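Local coordinates for protein maltose operon transcriptional repressor (Staphylococcus aureus subsp. aureus Mu50, PDB 3HCW) that probably represses transcription of the maltose operon, its C-terminal fragment having the periplasmic-binding-protein-like fold with which LacI-type repressors sense small ligands, at residues T109-D114 and G255-N260; L32-T37 and I73-K78. All blocks are in the same frame, centred on the assembly; numbering follows the deposited sequence. Where two conformers were deposited one is given.

Interaction 1: residues T109-D114 and G255-N260; sequences THIDND and GSAILN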
# COMPACT_ATOMS: atom_id res chain seq x y z
N THR A 109 -23.50 4.27 -16.98
CA THR A 109 -22.24 4.99 -17.06
C THR A 109 -21.05 4.14 -16.62
O THR A 109 -21.09 3.52 -15.55
CB THR A 109 -22.30 6.31 -16.26
OG1 THR A 109 -23.25 7.18 -16.86
CG2 THR A 109 -20.95 7.03 -16.26
N HIS A 110 -20.03 4.09 -17.47
CA HIS A 110 -18.77 3.44 -17.16
C HIS A 110 -17.64 4.47 -17.12
O HIS A 110 -17.63 5.44 -17.88
CB HIS A 110 -18.45 2.38 -18.21
CG HIS A 110 -19.24 1.12 -18.07
ND1 HIS A 110 -18.66 -0.09 -17.75
CD2 HIS A 110 -20.56 0.88 -18.24
CE1 HIS A 110 -19.60 -1.02 -17.72
NE2 HIS A 110 -20.76 -0.46 -18.01
N ILE A 111 -16.70 4.24 -16.21
CA ILE A 111 -15.50 5.07 -16.09
C ILE A 111 -14.29 4.15 -16.22
O ILE A 111 -14.13 3.23 -15.44
CB ILE A 111 -15.49 5.89 -14.76
CG1 ILE A 111 -16.54 7.01 -14.79
CG2 ILE A 111 -14.15 6.54 -14.54
CD1 ILE A 111 -17.82 6.66 -14.12
N ASP A 112 -13.46 4.39 -17.23
CA ASP A 112 -12.33 3.51 -17.49
C ASP A 112 -11.09 4.30 -17.92
O ASP A 112 -11.18 5.51 -18.17
CB ASP A 112 -12.73 2.51 -18.59
CG ASP A 112 -12.00 1.17 -18.49
OD1 ASP A 112 -11.24 0.95 -17.53
OD2 ASP A 112 -12.19 0.34 -19.40
N ASN A 113 -9.94 3.63 -17.95
CA ASN A 113 -8.81 4.07 -18.76
C ASN A 113 -8.97 3.39 -20.12
O ASN A 113 -9.77 2.44 -20.25
CB ASN A 113 -7.48 3.59 -18.18
CG ASN A 113 -7.22 4.09 -16.78
OD1 ASN A 113 -7.17 3.31 -15.83
ND2 ASN A 113 -7.06 5.40 -16.63
N ASP A 114 -8.22 3.86 -21.11
CA ASP A 114 -8.08 3.13 -22.37
C ASP A 114 -6.94 2.14 -22.18
O ASP A 114 -5.76 2.48 -22.29
CB ASP A 114 -7.85 4.09 -23.56
CG ASP A 114 -7.89 3.39 -24.92
OD1 ASP A 114 -8.01 4.09 -25.95
OD2 ASP A 114 -7.78 2.15 -24.99
N GLY A 255 -17.30 9.18 -8.54
CA GLY A 255 -18.01 9.89 -7.47
C GLY A 255 -18.89 11.01 -7.99
O GLY A 255 -20.06 11.12 -7.61
N SER A 256 -18.34 11.82 -8.89
CA SER A 256 -19.10 12.87 -9.57
C SER A 256 -20.26 12.33 -10.40
O SER A 256 -21.37 12.87 -10.33
CB SER A 256 -18.18 13.71 -10.45
OG SER A 256 -17.28 14.43 -9.63
N ALA A 257 -20.01 11.26 -11.17
CA ALA A 257 -21.03 10.64 -12.03
C ALA A 257 -22.23 10.14 -11.24
O ALA A 257 -23.36 10.41 -11.62
CB ALA A 257 -20.43 9.49 -12.84
N ILE A 258 -21.99 9.42 -10.15
CA ILE A 258 -23.07 8.82 -9.37
C ILE A 258 -23.92 9.89 -8.67
O ILE A 258 -25.15 9.76 -8.59
CB ILE A 258 -22.55 7.70 -8.41
CG1 ILE A 258 -23.70 6.82 -7.89
CG2 ILE A 258 -21.69 8.28 -7.29
CD1 ILE A 258 -24.55 6.13 -8.99
N LEU A 259 -23.26 10.96 -8.22
CA LEU A 259 -23.90 12.13 -7.63
C LEU A 259 -24.81 12.83 -8.62
O LEU A 259 -25.90 13.26 -8.27
CB LEU A 259 -22.84 13.12 -7.14
CG LEU A 259 -22.45 13.18 -5.66
CD1 LEU A 259 -22.59 11.85 -4.92
CD2 LEU A 259 -21.04 13.78 -5.52
N ASN A 260 -24.34 12.91 -9.87
CA ASN A 260 -25.09 13.53 -10.95
C ASN A 260 -26.30 12.69 -11.34
O ASN A 260 -27.37 13.24 -11.62
CB ASN A 260 -24.19 13.80 -12.16
CG ASN A 260 -23.19 14.95 -11.93
OD1 ASN A 260 -22.38 15.26 -12.80
ND2 ASN A 260 -23.24 15.59 -10.76

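Interaction 2: residues L32-T37 and I73-K78; sequences LGISET and ILLYSK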
# COMPACT_ATOMS: atom_id res chain seq x y z
N LEU A 32 -10.21 6.50 -2.19
CA LEU A 32 -9.95 7.90 -1.77
C LEU A 32 -10.58 8.92 -2.73
O LEU A 32 -11.20 9.90 -2.30
CB LEU A 32 -8.44 8.15 -1.63
CG LEU A 32 -7.98 9.54 -1.15
CD1 LEU A 32 -8.32 9.76 0.31
CD2 LEU A 32 -6.50 9.71 -1.37
N GLY A 33 -10.40 8.69 -4.03
CA GLY A 33 -11.03 9.52 -5.05
C GLY A 33 -12.54 9.55 -4.91
O GLY A 33 -13.13 10.64 -4.91
N ILE A 34 -13.17 8.38 -4.78
CA ILE A 34 -14.62 8.32 -4.60
C ILE A 34 -15.07 9.02 -3.31
O ILE A 34 -15.96 9.87 -3.35
CB ILE A 34 -15.15 6.87 -4.57
CG1 ILE A 34 -14.97 6.20 -5.92
CG2 ILE A 34 -16.64 6.85 -4.15
CD1 ILE A 34 -14.76 4.74 -5.86
N SER A 35 -14.43 8.68 -2.20
CA SER A 35 -14.90 9.12 -0.88
C SER A 35 -14.80 10.62 -0.66
O SER A 35 -15.74 11.23 -0.17
CB SER A 35 -14.18 8.36 0.24
OG SER A 35 -12.78 8.50 0.12
N GLU A 36 -13.67 11.22 -1.03
CA GLU A 36 -13.50 12.66 -0.84
C GLU A 36 -14.50 13.48 -1.66
O GLU A 36 -15.01 14.48 -1.17
CB GLU A 36 -12.04 13.10 -1.07
CG GLU A 36 -11.61 13.26 -2.52
CD GLU A 36 -10.10 13.12 -2.70
OE1 GLU A 36 -9.67 12.55 -3.73
OE2 GLU A 36 -9.35 13.57 -1.81
N THR A 37 -14.81 13.02 -2.87
CA THR A 37 -15.81 13.65 -3.73
C THR A 37 -17.21 13.53 -3.12
O THR A 37 -17.91 14.53 -2.95
CB THR A 37 -15.76 13.05 -5.15
OG1 THR A 37 -14.53 13.44 -5.77
CG2 THR A 37 -16.96 13.50 -6.03
N ILE A 73 -21.24 1.82 -6.77
CA ILE A 73 -20.18 1.96 -7.75
C ILE A 73 -19.47 0.62 -7.76
O ILE A 73 -18.86 0.24 -6.76
CB ILE A 73 -19.19 3.10 -7.38
CG1 ILE A 73 -19.89 4.47 -7.33
CG2 ILE A 73 -18.03 3.15 -8.36
CD1 ILE A 73 -18.96 5.63 -6.98
N LEU A 74 -19.61 -0.14 -8.86
CA LEU A 74 -18.87 -1.40 -9.03
C LEU A 74 -17.43 -1.08 -9.41
O LEU A 74 -17.18 -0.44 -10.44
CB LEU A 74 -19.48 -2.27 -10.13
CG LEU A 74 -20.94 -2.71 -10.02
CD1 LEU A 74 -21.27 -3.65 -11.15
CD2 LEU A 74 -21.18 -3.39 -8.71
N LEU A 75 -16.48 -1.52 -8.59
CA LEU A 75 -15.07 -1.20 -8.79
C LEU A 75 -14.32 -2.19 -9.69
O LEU A 75 -13.10 -2.27 -9.64
CB LEU A 75 -14.34 -1.11 -7.45
CG LEU A 75 -14.46 0.00 -6.41
CD1 LEU A 75 -13.06 0.51 -6.10
CD2 LEU A 75 -15.30 1.14 -6.82
N TYR A 76 -15.06 -2.92 -10.52
CA TYR A 76 -14.48 -3.83 -11.50
C TYR A 76 -15.48 -4.04 -12.64
O TYR A 76 -16.66 -3.73 -12.50
CB TYR A 76 -14.11 -5.17 -10.85
CG TYR A 76 -15.31 -5.96 -10.38
CD1 TYR A 76 -15.82 -5.78 -9.10
CD2 TYR A 76 -15.94 -6.88 -11.23
CE1 TYR A 76 -16.93 -6.50 -8.67
CE2 TYR A 76 -17.04 -7.59 -10.82
CZ TYR A 76 -17.53 -7.39 -9.54
OH TYR A 76 -18.61 -8.11 -9.13
N SER A 77 -15.00 -4.58 -13.76
CA SER A 77 -15.87 -4.96 -14.88
C SER A 77 -15.62 -6.41 -15.26
O SER A 77 -14.47 -6.84 -15.44
CB SER A 77 -15.62 -4.04 -16.08
OG SER A 77 -16.51 -4.33 -17.14
N LYS A 78 -16.69 -7.19 -15.37
CA LYS A 78 -16.60 -8.57 -15.83
C LYS A 78 -17.83 -8.94 -16.65
O LYS A 78 -18.95 -8.50 -16.33
CB LYS A 78 -16.38 -9.54 -14.67
CG LYS A 78 -15.74 -10.86 -15.07
CD LYS A 78 -14.98 -11.51 -13.92
CE LYS A 78 -14.43 -12.87 -14.32
NZ LYS A 78 -13.55 -13.46 -13.27

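Interaction 1: residues T109-D114 and G255-N260
Ala257 meets the side chains of Thr109 and Ile111 with a single methyl group. Its CB lies 4.1 Å from CD1 of Ile111 and 4.2 Å from CG2 of Thr109, so the one methyl of the alanine faces two methyl groups from residues two apart, whose side chains both set out toward the helix. CG1 of Ile111 stands beside the backbone N (chi1 -71°), and the turn about the CB-CG1 bond (chi2 97°) brings CD1 to Ala257. These contacts are loose and purely apolar, and they bury just 72 Å² between the segments.

Such a helix laid against a parallel sheet is the basic layer of the alpha/beta subdomains of a periplasmic-binding-protein-like fold. Here helix 247-263 covers strand 110-113, and Ile95 of the adjoining strand 94-97 touches Thr109, Ile111 and Ala257 alike.

Polar bonds run to other parts of the chain. Thr109 turns its methyl to the helix while its OG1 is hydrogen-bonded to the carbonyl O of Ile270. Farther along the strand, Asn113 ND2 is held by the carbonyl oxygens of Ile245 and Ile275, and Asp112 OD1 and Asn113 OD1 bind a glycerol, probably from the crystallisation liquor.

Interaction 2: residues L32-T37 and I73-K78
Ile34 on helix 25-39 faces Ile73 on strand 71-74 with their CA atoms 9.0 Å apart, a separation that no backbone bond bridges and that side chains fill. Ile34 carries the whole helix side of the contact and touches two partners. Its CG2 meets CD1 of Ile73 at 3.9 Å, the two side chains reaching toward each other tip to tip, and CG1 of Ile34 lies slightly farther from the same methyl. Ile73 makes this reach in an extended form: with chi2 at -179°, its CD1 is carried well clear of the strand. Beyond CG1, the CD1 of Ile34 lies 3.8 Å from CD2 of Leu75, where the side chains cross at a slant.

In the alpha/beta layering of this subdomain, helix 25-39 packs over the parallel sheet in which strands 9-13 and 71-74 are neighbours. Leu12 of strand 9-13 accordingly touches both Ile34 and Ile73, widening the apolar patch beneath the helix. Leu75 stands just past the end of strand 71-74, so the patch continues onto the loop at the strand's C-terminal end.

All three touching residues are buried, and 117 Å² is covered between the segments. On another side of the helix Glu36 makes a salt bridge through OE2 to Arg248 NH1 and a hydrogen bond through OE1 to Gln252 NE2, both on helix 247-263. Leu32 packs on Arg22 of the second subunit.

Interactions 1 and 2 show how one sheet gathers helices: their centres are 8 Å apart, both reach the same sheet, and helices 25-39 and 247-263 pack side by side over it. Ile258, next to Ala257 on the helix of interaction 1, brings CG2 to 3.8 Å from CD1 of Ile73, the methyl that also serves interaction 2. Between the helices, CG2 of Thr37 lies 3.6 Å from the backbone N of Ser256. Ile95 of strand 94-97 touches both Ile111 and Ile73, joining the two contacts within the sheet. The glycerol sits toward the C-terminal end of strand 110-113, consistent with the inter-subdomain cleft where relatives bind ligands; its listed bonds involve neither apolar contact.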